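Local atomic coordinates of ribonuclease VapC5 (Mycobacterium tuberculosis, PDB entry 3DBO), a protein that is the probable toxin of a type II toxin-antitoxin system, a PIN-domain ribonuclease with limited activity on RNA, detected with the VapC5-VapB5 complex. Residues 23-27 with 28-32; 43-46 with 47-50; 87-90 with 91-95; 140-143 with 144-147. One frame throughout, in Å; residues are numbered along the deposited sequence.

Overall arrangement
All four contacts are local turns or junctions where the chain enters or leaves elements of the parallel sheet of this PIN domain. Contact 1 is wholly buried and contact 2 largely so; they lie on the neighbouring strands 22-25 and 47-51, centres about 10 Å apart, with a probable hydrogen bond of 2.8 Å from Leu25 N to Ala49 O. Contact 3 is at the surface, yet Leu87 N makes a probable hydrogen bond of 2.8 Å to Thr50 O, in outermost strand 86-87. Contact 4, also superficial, leads into the other outermost strand, 147-149. Chemistry follows place: a gripped carboxylate in contact 1, apolar packing in contact 2, helix capping in contact 3, and a water-bridged turn in contact 4.

Contact 1. Residues 23-27 with 28-32; sequences GVLDT and SVFIA. With NA (sodium ion), chain C.
Asp26 OD1 takes two hydrogen bonds from the turn that follows it: Ser28 OG donates at 2.8 Å to the syn lone pair of OD1, and Val29 N donates over 3.3 Å with an N-H...O angle of 151°. The amide also comes from the syn side but lies 26° out of the carboxylate plane. Asp26 CG sits between its own backbone N and carbonyl carbon (chi1 81°), as does Ser28 OG, which brings the hydroxyl up to the carboxylate. The turn is tightened by Phe30 N, which reaches Thr27 O at 3.0 Å. The Phe30 ring presents an edge to Asp26 O and Thr27 O, both near its plane, with CD2 3.4 Å from Asp26 O. On the apolar side Leu25 crosses Val29 at about a right angle, its CB 3.5 Å from Val29 CG2 in the conformer given. Leu25 O binds a sodium ion together with Thr51 and Thr54. Asp26 OD2 bonds to Thr131 OG1. Asp26 and nearby Asp115 are predicted magnesium ligands of the acidic PIN-domain site; the bonds to both oxygens are consistent with a second shell, Ser28 and Thr131, themselves hydrogen-bonded, that would limit rotation of the carboxylate.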
ATOM      1  N   GLY B  23       6.709  -2.683   9.106  1.00 18.74           N
ATOM      2  CA  GLY B  23       6.584  -2.511   7.667  1.00 17.17           C
ATOM      3  C   GLY B  23       5.390  -1.658   7.279  1.00 15.13           C
ATOM      4  O   GLY B  23       4.516  -1.368   8.099  1.00 15.37           O
ATOM      5  N   VAL B  24       5.368  -1.276   6.012  1.00 13.69           N
ATOM      6  CA  VAL B  24       4.333  -0.405   5.465  1.00 12.23           C
ATOM      7  C   VAL B  24       3.486  -1.143   4.440  1.00 11.76           C
ATOM      8  O   VAL B  24       3.998  -1.547   3.406  1.00 12.35           O
ATOM      9  CB  VAL B  24       4.984   0.841   4.791  1.00 12.02           C
ATOM     10  CG1 VAL B  24       3.900   1.712   4.161  1.00 10.23           C
ATOM     11  CG2 VAL B  24       5.820   1.606   5.796  1.00 10.31           C
ATOM     12  N   LEU B  25       2.195  -1.334   4.736  1.00 11.41           N
ATOM     13  CA  LEU B  25       1.267  -2.018   3.839  1.00 11.93           C
ATOM     14  C   LEU B  25       0.895  -1.117   2.675  1.00 12.82           C
ATOM     15  O   LEU B  25       0.644   0.071   2.881  1.00 11.39           O
ATOM     16  CB  LEU B  25      -0.011  -2.400   4.604  1.00 12.41           C
ATOM     17  CG  LEU B  25       0.238  -3.119   5.932  1.00 13.12           C
ATOM     18  CD1 LEU B  25      -1.044  -3.137   6.770  1.00 16.01           C
ATOM     19  CD2 LEU B  25       0.779  -4.543   5.650  1.00 15.16           C
ATOM     20  N   ASP B  26       0.883  -1.679   1.468  1.00 12.84           N
ATOM     21  CA  ASP B  26       0.383  -0.975   0.295  1.00 14.25           C
ATOM     22  C   ASP B  26      -1.112  -1.257   0.173  1.00 14.50           C
ATOM     23  O   ASP B  26      -1.683  -1.916   1.053  1.00 15.74           O
ATOM     24  CB  ASP B  26       1.159  -1.386  -0.955  1.00 14.55           C
ATOM     25  CG  ASP B  26       0.681  -2.716  -1.542  1.00 16.15           C
ATOM     26  OD1 ASP B  26       0.116  -3.538  -0.791  1.00 18.12           O
ATOM     27  OD2 ASP B  26       0.840  -2.911  -2.765  1.00 17.64           O
ATOM     28  N   THR B  27      -1.748  -0.822  -0.911  1.00 13.88           N
ATOM     29  CA  THR B  27      -3.193  -1.032  -1.050  1.00 14.03           C
ATOM     30  C   THR B  27      -3.575  -2.491  -1.332  1.00 14.30           C
ATOM     31  O   THR B  27      -4.601  -2.966  -0.846  1.00 13.52           O
ATOM     32  CB  THR B  27      -3.781  -0.086  -2.117  1.00 14.34           C
ATOM     33  OG1 THR B  27      -3.357   1.255  -1.807  1.00 12.97           O
ATOM     34  CG2 THR B  27      -5.283  -0.142  -2.107  1.00 14.62           C
ATOM     35  N   SER B  28      -2.739  -3.195  -2.104  1.00 14.01           N
ATOM     36  CA  SER B  28      -3.028  -4.563  -2.533  1.00 15.48           C
ATOM     37  C   SER B  28      -3.229  -5.572  -1.389  1.00 15.74           C
ATOM     38  O   SER B  28      -4.021  -6.513  -1.520  1.00 17.19           O
ATOM     39  CB  SER B  28      -1.944  -5.055  -3.520  1.00 14.87           C
ATOM     40  OG  SER B  28      -0.739  -5.327  -2.838  1.00 14.69           O
ATOM     41  N   VAL B  29      -2.560  -5.368  -0.258  1.00 15.99           N
ATOM     42  CA  VAL B  29      -2.739  -6.255   0.908  1.00 16.98           C
ATOM     43  C   VAL B  29      -4.192  -6.204   1.437  1.00 17.48           C
ATOM     44  O   VAL B  29      -4.695  -7.192   1.993  1.00 17.53           O
ATOM     45  CB  VAL B  29      -1.725  -6.001   2.068  0.50 16.68           C
ATOM     46  CG1 VAL B  29      -0.291  -6.213   1.599  0.50 17.24           C
ATOM     47  CG2 VAL B  29      -1.900  -4.614   2.678  0.50 15.53           C
ATOM     48  N   PHE B  30      -4.859  -5.052   1.267  1.00 17.37           N
ATOM     49  CA  PHE B  30      -6.236  -4.872   1.746  1.00 17.73           C
ATOM     50  C   PHE B  30      -7.274  -5.515   0.819  1.00 18.83           C
ATOM     51  O   PHE B  30      -8.434  -5.692   1.201  1.00 19.63           O
ATOM     52  CB  PHE B  30      -6.566  -3.365   1.953  1.00 16.63           C
ATOM     53  CG  PHE B  30      -5.828  -2.744   3.074  1.00 13.52           C
ATOM     54  CD1 PHE B  30      -6.373  -2.731   4.356  1.00 13.51           C
ATOM     55  CD2 PHE B  30      -4.562  -2.171   2.873  1.00 12.23           C
ATOM     56  CE1 PHE B  30      -5.682  -2.167   5.409  1.00 13.22           C
ATOM     57  CE2 PHE B  30      -3.866  -1.618   3.917  1.00 13.36           C
ATOM     58  CZ  PHE B  30      -4.412  -1.597   5.199  1.00 15.35           C
ATOM     59  N   ILE B  31      -6.859  -5.874  -0.389  1.00 20.41           N
ATOM     60  CA  ILE B  31      -7.755  -6.428  -1.398  1.00 21.81           C
ATOM     61  C   ILE B  31      -7.670  -7.967  -1.469  1.00 23.33           C
ATOM     62  O   ILE B  31      -6.586  -8.535  -1.343  1.00 24.50           O
ATOM     63  CB  ILE B  31      -7.483  -5.796  -2.780  1.00 21.36           C
ATOM     64  CG1 ILE B  31      -7.459  -4.264  -2.670  1.00 22.07           C
ATOM     65  CG2 ILE B  31      -8.534  -6.243  -3.805  1.00 22.19           C
ATOM     66  CD1 ILE B  31      -7.057  -3.539  -3.959  1.00 23.95           C
ATOM     67  N   ALA B  32      -8.813  -8.636  -1.633  1.00 23.75           N
ATOM     68  CA  ALA B  32      -8.827 -10.109  -1.839  1.00 24.62           C
ATOM     69  C   ALA B  32      -8.244 -10.483  -3.210  1.00 25.00           C
ATOM     70  O   ALA B  32      -8.537  -9.822  -4.224  1.00 25.57           O
ATOM     71  CB  ALA B  32     -10.260 -10.685  -1.690  1.00 24.23           C
TER
HETATM   72 NA    NA C 301       0.273   2.550   1.497  1.00 19.82          NA

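Contact 2. Residues 43-46 with 47-50; sequences LIPD and RVAT
Ile44 and Val48 meet through one methyl each, Ile44 CG2 lying 3.6 Å from Val48 CG1, and the two side chains are inclined to one another rather than aligned. Each methyl is placed by its torsion: Ile44 CG2 points opposite the backbone N, whereas Val48 CG1 lies opposite its own carbonyl carbon (chi1 -66°), turned back toward the loop that precedes the strand. The same Val48 CG1 stands 3.9 Å from Pro45 O and 4.5 Å from Pro45 CD, so this one branch touches both the proline and the isoleucine. No hydrogen bond joins 43-46 to 47-50; Ile44 and Pro45 meet Val48 by apolar contact. Arg47 is oriented differently. Its CB leads away from the loop, and after a bend at chi2 (-65°) its chain passes alongside the preceding peptide, with CD 3.9 Å from Asp46 O. Thus Val48 keeps a branch against the loop while the CB of Arg47 points away from it, consistent with the alternation of an extended strand. Arg47 shares backbone hydrogen bonds with Ala21 and Gly23. Arg47 and Val48 also pair in an antiparallel ladder with a strand of another protein chain, and Ile44 packs on an apolar side chain there. The arrangement is a loop-to-strand entry in the parallel sheet of a PIN domain, here at a place where the sheet continues across a protein interface.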
ATOM      1  N   LEU B  43       5.403 -13.633   6.646  1.00 25.85           N
ATOM      2  CA  LEU B  43       6.295 -12.561   6.160  1.00 25.59           C
ATOM      3  C   LEU B  43       5.883 -11.147   6.574  1.00 25.74           C
ATOM      4  O   LEU B  43       6.652 -10.201   6.380  1.00 25.44           O
ATOM      5  CB  LEU B  43       6.416 -12.631   4.642  1.00 25.30           C
ATOM      6  CG  LEU B  43       7.594 -13.385   4.024  1.00 25.57           C
ATOM      7  CD1 LEU B  43       7.896 -14.711   4.693  1.00 26.51           C
ATOM      8  CD2 LEU B  43       7.287 -13.582   2.568  1.00 22.75           C
ATOM      9  N   ILE B  44       4.689 -11.006   7.144  1.00 26.12           N
ATOM     10  CA  ILE B  44       4.229  -9.699   7.636  1.00 26.40           C
ATOM     11  C   ILE B  44       5.033  -9.354   8.884  1.00 26.62           C
ATOM     12  O   ILE B  44       5.157 -10.185   9.792  1.00 27.68           O
ATOM     13  CB  ILE B  44       2.709  -9.685   7.912  1.00 26.52           C
ATOM     14  CG1 ILE B  44       1.938 -10.020   6.635  1.00 27.79           C
ATOM     15  CG2 ILE B  44       2.254  -8.322   8.492  1.00 26.09           C
ATOM     16  CD1 ILE B  44       0.421 -10.119   6.809  1.00 30.26           C
ATOM     17  N   PRO B  45       5.629  -8.149   8.927  1.00 26.36           N
ATOM     18  CA  PRO B  45       6.359  -7.734  10.119  1.00 26.47           C
ATOM     19  C   PRO B  45       5.453  -7.681  11.334  1.00 26.79           C
ATOM     20  O   PRO B  45       4.216  -7.695  11.208  1.00 27.15           O
ATOM     21  CB  PRO B  45       6.868  -6.333   9.755  1.00 26.24           C
ATOM     22  CG  PRO B  45       6.942  -6.339   8.281  1.00 25.59           C
ATOM     23  CD  PRO B  45       5.800  -7.190   7.822  1.00 25.70           C
ATOM     24  N   ASP B  46       6.081  -7.628  12.500  1.00 27.41           N
ATOM     25  CA  ASP B  46       5.389  -7.634  13.785  1.00 28.08           C
ATOM     26  C   ASP B  46       4.477  -6.433  13.986  1.00 27.10           C
ATOM     27  O   ASP B  46       3.399  -6.571  14.562  1.00 28.33           O
ATOM     28  CB  ASP B  46       6.413  -7.694  14.924  1.00 28.85           C
ATOM     29  CG  ASP B  46       7.164  -9.016  14.967  1.00 32.11           C
ATOM     30  OD1 ASP B  46       6.551 -10.075  14.656  1.00 33.68           O
ATOM     31  OD2 ASP B  46       8.369  -8.979  15.319  1.00 35.47           O
ATOM     32  N   ARG B  47       4.917  -5.268  13.512  1.00 24.76           N
ATOM     33  CA  ARG B  47       4.157  -4.032  13.626  1.00 23.10           C
ATOM     34  C   ARG B  47       3.955  -3.489  12.218  1.00 20.86           C
ATOM     35  O   ARG B  47       4.907  -3.479  11.446  1.00 19.89           O
ATOM     36  CB  ARG B  47       4.940  -3.013  14.454  1.00 23.47           C
ATOM     37  CG  ARG B  47       5.063  -3.340  15.954  1.00 25.51           C
ATOM     38  CD  ARG B  47       3.690  -3.312  16.638  1.00 27.22           C
ATOM     39  NE  ARG B  47       3.799  -3.069  18.074  0.20 27.54           N
ATOM     40  CZ  ARG B  47       3.765  -1.863  18.637  0.20 27.45           C
ATOM     41  NH1 ARG B  47       3.624  -0.776  17.888  0.20 27.25           N
ATOM     42  NH2 ARG B  47       3.871  -1.744  19.952  0.20 27.80           N
ATOM     43  N   VAL B  48       2.734  -3.069  11.889  1.00 19.40           N
ATOM     44  CA  VAL B  48       2.437  -2.530  10.542  1.00 17.88           C
ATOM     45  C   VAL B  48       1.784  -1.141  10.566  1.00 17.32           C
ATOM     46  O   VAL B  48       1.054  -0.800  11.503  1.00 17.28           O
ATOM     47  CB  VAL B  48       1.574  -3.495   9.678  1.00 18.13           C
ATOM     48  CG1 VAL B  48       2.340  -4.778   9.355  1.00 19.19           C
ATOM     49  CG2 VAL B  48       0.222  -3.816  10.353  1.00 18.41           C
ATOM     50  N   ALA B  49       2.087  -0.343   9.542  1.00 14.73           N
ATOM     51  CA  ALA B  49       1.394   0.928   9.275  1.00 14.02           C
ATOM     52  C   ALA B  49       0.979   0.925   7.800  1.00 12.91           C
ATOM     53  O   ALA B  49       1.346   0.021   7.043  1.00 11.89           O
ATOM     54  CB  ALA B  49       2.314   2.123   9.569  1.00 14.53           C
ATOM     55  N   THR B  50       0.199   1.918   7.372  1.00 11.26           N
ATOM     56  CA  THR B  50       0.020   2.094   5.943  1.00 10.76           C
ATOM     57  C   THR B  50       0.323   3.569   5.620  1.00 10.04           C
ATOM     58  O   THR B  50       0.922   4.281   6.455  1.00 10.01           O
ATOM     59  CB  THR B  50      -1.372   1.605   5.472  1.00 10.45           C
ATOM     60  OG1 THR B  50      -1.426   1.588   4.042  1.00 10.93           O
ATOM     61  CG2 THR B  50      -2.531   2.469   6.065  1.00 10.42           C
TER

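Contact 3. Residues 87-90 with 91-95; sequences LPVD and DDAAR
Helix 91-107 begins with an N-cap, Asp90. Its OD1 accepts from Ala93 N at 3.1 Å, with an N-H...O angle of 155°, and the amide approaches nearly along the C-O axis of the carboxylate. Asp90 CG lies between the backbone N and the carbonyl carbon (chi1 55°), the torsion that folds the carboxylate over the first turn. The carbonyl of the same residue opens the regular helical pattern: Ala94 N meets Asp90 O at 3.0 Å in the carbonyl plane. Next to the cap, Val89 CG1 points opposite its backbone N and touches Ala93 CB at 4.1 Å. These two residues also face helix 113-124, Val89 touching Trp117 and Ala93 touching Val121 and Ser124. One turn into the helix, Arg95 NH1 forms a salt bridge of 3.2 Å with Asp92 OD1, which lies in the guanidinium plane at its edge. Asp90 OD2 has a long, weak ion pair with Arg125. Besides these partners, the acidic run Asp90 to Asp92 may interact favourably with the positive end of the helix dipole. The whole is an aspartate N-cap, made where strand 86-87 gives way to helix 91-107 of the PIN fold.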
ATOM      1  N   LEU B  87       0.881   6.935   7.362  1.00 12.07           N
ATOM      2  CA  LEU B  87       2.094   7.737   7.259  1.00 10.88           C
ATOM      3  C   LEU B  87       1.890   8.765   6.152  1.00 10.18           C
ATOM      4  O   LEU B  87       1.387   8.421   5.091  1.00  9.63           O
ATOM      5  CB  LEU B  87       3.295   6.844   6.911  1.00 10.83           C
ATOM      6  CG  LEU B  87       3.653   5.767   7.957  1.00 11.71           C
ATOM      7  CD1 LEU B  87       4.710   4.851   7.373  1.00 12.88           C
ATOM      8  CD2 LEU B  87       4.134   6.437   9.246  1.00 13.04           C
ATOM      9  N   PRO B  88       2.253  10.031   6.411  1.00 10.81           N
ATOM     10  CA  PRO B  88       2.028  11.064   5.384  1.00 10.59           C
ATOM     11  C   PRO B  88       3.105  11.099   4.305  1.00 10.50           C
ATOM     12  O   PRO B  88       4.172  10.531   4.470  1.00 10.86           O
ATOM     13  CB  PRO B  88       2.092  12.351   6.194  1.00 11.04           C
ATOM     14  CG  PRO B  88       3.123  12.046   7.266  1.00 10.86           C
ATOM     15  CD  PRO B  88       2.874  10.591   7.628  1.00 11.27           C
ATOM     16  N   VAL B  89       2.834  11.795   3.202  1.00  9.68           N
ATOM     17  CA  VAL B  89       3.912  12.173   2.307  1.00 10.00           C
ATOM     18  C   VAL B  89       4.465  13.487   2.885  1.00 10.31           C
ATOM     19  O   VAL B  89       3.814  14.539   2.784  1.00 10.56           O
ATOM     20  CB  VAL B  89       3.446  12.379   0.831  1.00  9.21           C
ATOM     21  CG1 VAL B  89       4.638  12.741  -0.028  1.00  9.45           C
ATOM     22  CG2 VAL B  89       2.762  11.112   0.246  1.00 10.87           C
ATOM     23  N   ASP B  90       5.628  13.418   3.506  1.00  9.88           N
ATOM     24  CA  ASP B  90       6.284  14.599   4.089  1.00 11.34           C
ATOM     25  C   ASP B  90       7.513  14.969   3.256  1.00 10.87           C
ATOM     26  O   ASP B  90       7.689  14.427   2.176  1.00  9.86           O
ATOM     27  CB  ASP B  90       6.666  14.369   5.553  1.00 12.35           C
ATOM     28  CG  ASP B  90       7.539  13.126   5.767  1.00 13.83           C
ATOM     29  OD1 ASP B  90       8.056  12.503   4.795  1.00 10.78           O
ATOM     30  OD2 ASP B  90       7.675  12.752   6.953  1.00 15.01           O
ATOM     31  N   ASP B  91       8.355  15.895   3.747  1.00 10.81           N
ATOM     32  CA  ASP B  91       9.514  16.341   2.980  1.00 11.77           C
ATOM     33  C   ASP B  91      10.474  15.192   2.650  1.00 10.85           C
ATOM     34  O   ASP B  91      10.983  15.100   1.529  1.00 10.85           O
ATOM     35  CB  ASP B  91      10.279  17.463   3.717  1.00 11.91           C
ATOM     36  CG  ASP B  91       9.439  18.723   3.904  1.00 17.75           C
ATOM     37  OD1 ASP B  91       8.323  18.810   3.342  1.00 20.08           O
ATOM     38  OD2 ASP B  91       9.896  19.639   4.622  1.00 22.80           O
ATOM     39  N   ASP B  92      10.725  14.327   3.627  1.00 11.32           N
ATOM     40  CA  ASP B  92      11.667  13.231   3.422  1.00 11.41           C
ATOM     41  C   ASP B  92      11.160  12.256   2.368  1.00  9.57           C
ATOM     42  O   ASP B  92      11.949  11.711   1.597  1.00  9.22           O
ATOM     43  CB  ASP B  92      11.957  12.495   4.738  1.00 12.65           C
ATOM     44  CG  ASP B  92      12.941  13.252   5.623  1.00 18.26           C
ATOM     45  OD1 ASP B  92      13.605  14.198   5.142  1.00 22.51           O
ATOM     46  OD2 ASP B  92      13.049  12.887   6.805  1.00 25.92           O
ATOM     47  N   ALA B  93       9.849  12.023   2.355  1.00  9.06           N
ATOM     48  CA  ALA B  93       9.249  11.135   1.351  1.00  8.43           C
ATOM     49  C   ALA B  93       9.368  11.781  -0.023  1.00  8.16           C
ATOM     50  O   ALA B  93       9.646  11.113  -1.007  1.00  7.91           O
ATOM     51  CB  ALA B  93       7.817  10.847   1.684  1.00  7.74           C
ATOM     52  N   ALA B  94       9.161  13.096  -0.079  1.00  8.79           N
ATOM     53  CA  ALA B  94       9.257  13.829  -1.328  1.00  8.38           C
ATOM     54  C   ALA B  94      10.657  13.723  -1.917  1.00  8.40           C
ATOM     55  O   ALA B  94      10.804  13.520  -3.106  1.00  7.59           O
ATOM     56  CB  ALA B  94       8.890  15.313  -1.095  1.00  8.09           C
ATOM     57  N   ARG B  95      11.683  13.902  -1.087  1.00  8.39           N
ATOM     58  CA  ARG B  95      13.061  13.795  -1.577  1.00  9.72           C
ATOM     59  C   ARG B  95      13.371  12.395  -2.086  1.00  9.70           C
ATOM     60  O   ARG B  95      14.024  12.228  -3.124  1.00  9.23           O
ATOM     61  CB  ARG B  95      14.027  14.225  -0.482  1.00 10.24           C
ATOM     62  CG  ARG B  95      13.861  15.726  -0.145  1.00 11.65           C
ATOM     63  CD  ARG B  95      14.877  16.158   0.936  1.00 17.35           C
ATOM     64  NE  ARG B  95      14.605  17.530   1.360  1.00 21.82           N
ATOM     65  CZ  ARG B  95      14.077  17.871   2.536  1.00 25.28           C
ATOM     66  NH1 ARG B  95      13.779  16.944   3.452  1.00 24.73           N
ATOM     67  NH2 ARG B  95      13.868  19.157   2.804  1.00 27.94           N
TER

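Contact 4. Residues 140-143 with 144-147; sequences DGAA and SVEI. With NA (sodium ion), chain D.
The chain reverses through a type II beta turn from Ala142 to Val145, and the end-to-end directions of 140-143 and 144-147 differ by 161°. The turn is closed by Val145 N, which donates to Ala142 O at 3.0 Å from above the carbonyl plane, with an N-H...O angle of 156°. Ser144, at the third position, has positive phi (67°), as this turn type requires. Within the bend, Ala142 CB packs on Val145 CG2 at 3.8 Å. That valine branch lies opposite its own carbonyl carbon, which brings it beside the alanine; both residues also touch Leu100 of helix 91-107. Farther out, Asp140 OD1 comes within 3.4 Å of Ile147 CG1, the side chains crossing at about a right angle, and water joins the two arms. One water links Asp140 OD1 with Ile147 N, a second links Gly141 N with Val145 O, and a third donates to both Ala142 O and Val145 O. These bridges extend the turn's single direct backbone bond toward strand 147-149, one of the two outermost strands within this chain. The carbonyl of Ser144 coordinates a sodium ion that also has Leu127 O as a ligand; Ser144 O lies 2.9 Å from the sodium, and a water oxygen binds the same ion at 2.7 Å.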
ATOM      1  N   ASP B 140      13.651  -3.053  -6.962  1.00 14.02           N
ATOM      2  CA  ASP B 140      14.510  -3.915  -6.155  1.00 13.37           C
ATOM      3  C   ASP B 140      15.974  -3.511  -6.259  1.00 13.20           C
ATOM      4  O   ASP B 140      16.505  -3.374  -7.355  1.00 13.55           O
ATOM      5  CB  ASP B 140      14.345  -5.392  -6.578  1.00 12.86           C
ATOM      6  CG  ASP B 140      13.026  -6.000  -6.115  1.00 14.81           C
ATOM      7  OD1 ASP B 140      12.438  -5.533  -5.112  1.00 15.10           O
ATOM      8  OD2 ASP B 140      12.589  -6.959  -6.771  1.00 17.63           O
ATOM      9  N   GLY B 141      16.612  -3.313  -5.113  1.00 13.86           N
ATOM     10  CA  GLY B 141      18.030  -2.955  -5.072  1.00 14.82           C
ATOM     11  C   GLY B 141      18.301  -1.467  -4.937  1.00 16.23           C
ATOM     12  O   GLY B 141      19.419  -1.073  -4.614  1.00 16.61           O
ATOM     13  N   ALA B 142      17.310  -0.626  -5.216  1.00 16.51           N
ATOM     14  CA  ALA B 142      17.474   0.819  -4.971  1.00 17.88           C
ATOM     15  C   ALA B 142      17.768   1.080  -3.492  1.00 18.33           C
ATOM     16  O   ALA B 142      17.286   0.372  -2.628  1.00 18.76           O
ATOM     17  CB  ALA B 142      16.244   1.583  -5.452  1.00 17.73           C
ATOM     18  N   ALA B 143      18.601   2.069  -3.167  1.00 19.81           N
ATOM     19  CA  ALA B 143      18.886   2.293  -1.755  1.00 19.24           C
ATOM     20  C   ALA B 143      17.621   2.606  -0.949  1.00 18.50           C
ATOM     21  O   ALA B 143      16.681   3.271  -1.423  1.00 19.36           O
ATOM     22  CB  ALA B 143      19.991   3.360  -1.533  1.00 20.43           C
ATOM     23  N   SER B 144      17.626   2.070   0.262  1.00 17.56           N
ATOM     24  CA  SER B 144      16.538   2.129   1.211  1.00 15.94           C
ATOM     25  C   SER B 144      15.284   1.355   0.797  1.00 14.75           C
ATOM     26  O   SER B 144      14.357   1.296   1.586  1.00 14.59           O
ATOM     27  CB  SER B 144      16.213   3.585   1.589  1.00 16.71           C
ATOM     28  OG  SER B 144      17.410   4.204   2.045  1.00 17.90           O
ATOM     29  N   VAL B 145      15.267   0.752  -0.402  1.00 12.92           N
ATOM     30  CA  VAL B 145      14.079  -0.022  -0.867  1.00 12.09           C
ATOM     31  C   VAL B 145      14.173  -1.490  -0.421  1.00 11.99           C
ATOM     32  O   VAL B 145      15.171  -2.156  -0.693  1.00 12.07           O
ATOM     33  CB  VAL B 145      13.854   0.093  -2.407  1.00 12.22           C
ATOM     34  CG1 VAL B 145      12.729  -0.867  -2.901  1.00 11.67           C
ATOM     35  CG2 VAL B 145      13.504   1.577  -2.773  1.00 11.20           C
ATOM     36  N   GLU B 146      13.157  -1.977   0.295  1.00 11.83           N
ATOM     37  CA  GLU B 146      13.022  -3.431   0.531  1.00 12.67           C
ATOM     38  C   GLU B 146      11.555  -3.772   0.276  1.00 11.42           C
ATOM     39  O   GLU B 146      10.665  -3.124   0.826  1.00 12.00           O
ATOM     40  CB  GLU B 146      13.417  -3.713   2.005  0.50 12.79           C
ATOM     41  CG  GLU B 146      13.174  -5.127   2.592  0.50 14.62           C
ATOM     42  CD  GLU B 146      13.385  -5.195   4.128  0.50 19.23           C
ATOM     43  OE1 GLU B 146      13.873  -4.222   4.733  0.50 20.60           O
ATOM     44  OE2 GLU B 146      13.056  -6.231   4.746  0.50 21.70           O
ATOM     45  N   ILE B 147      11.311  -4.729  -0.614  1.00 10.52           N
ATOM     46  CA  ILE B 147       9.962  -5.143  -0.985  1.00 10.43           C
ATOM     47  C   ILE B 147       9.715  -6.552  -0.397  1.00 11.56           C
ATOM     48  O   ILE B 147      10.549  -7.417  -0.554  1.00 11.40           O
ATOM     49  CB  ILE B 147       9.811  -5.215  -2.520  1.00 10.37           C
ATOM     50  CG1 ILE B 147      10.168  -3.840  -3.147  1.00  9.88           C
ATOM     51  CG2 ILE B 147       8.386  -5.621  -2.943  1.00 11.80           C
ATOM     52  CD1 ILE B 147       9.331  -2.649  -2.530  1.00 10.59           C
TER
HETATM   53 NA    NA D 302      11.706   0.251   1.525  1.00 20.29          NA
HETATM   54  O   HOH W   1      13.346  -5.791  -2.441  1.00 15.25           O
HETATM   55  O   HOH W   2      15.470  -4.027  -2.659  1.00 17.96           O
HETATM   56  O   HOH W   3      17.973  -1.900  -1.402  1.00 24.69           O
HETATM   57  O   HOH W   4      10.452   1.400  -0.618  1.00 13.56           O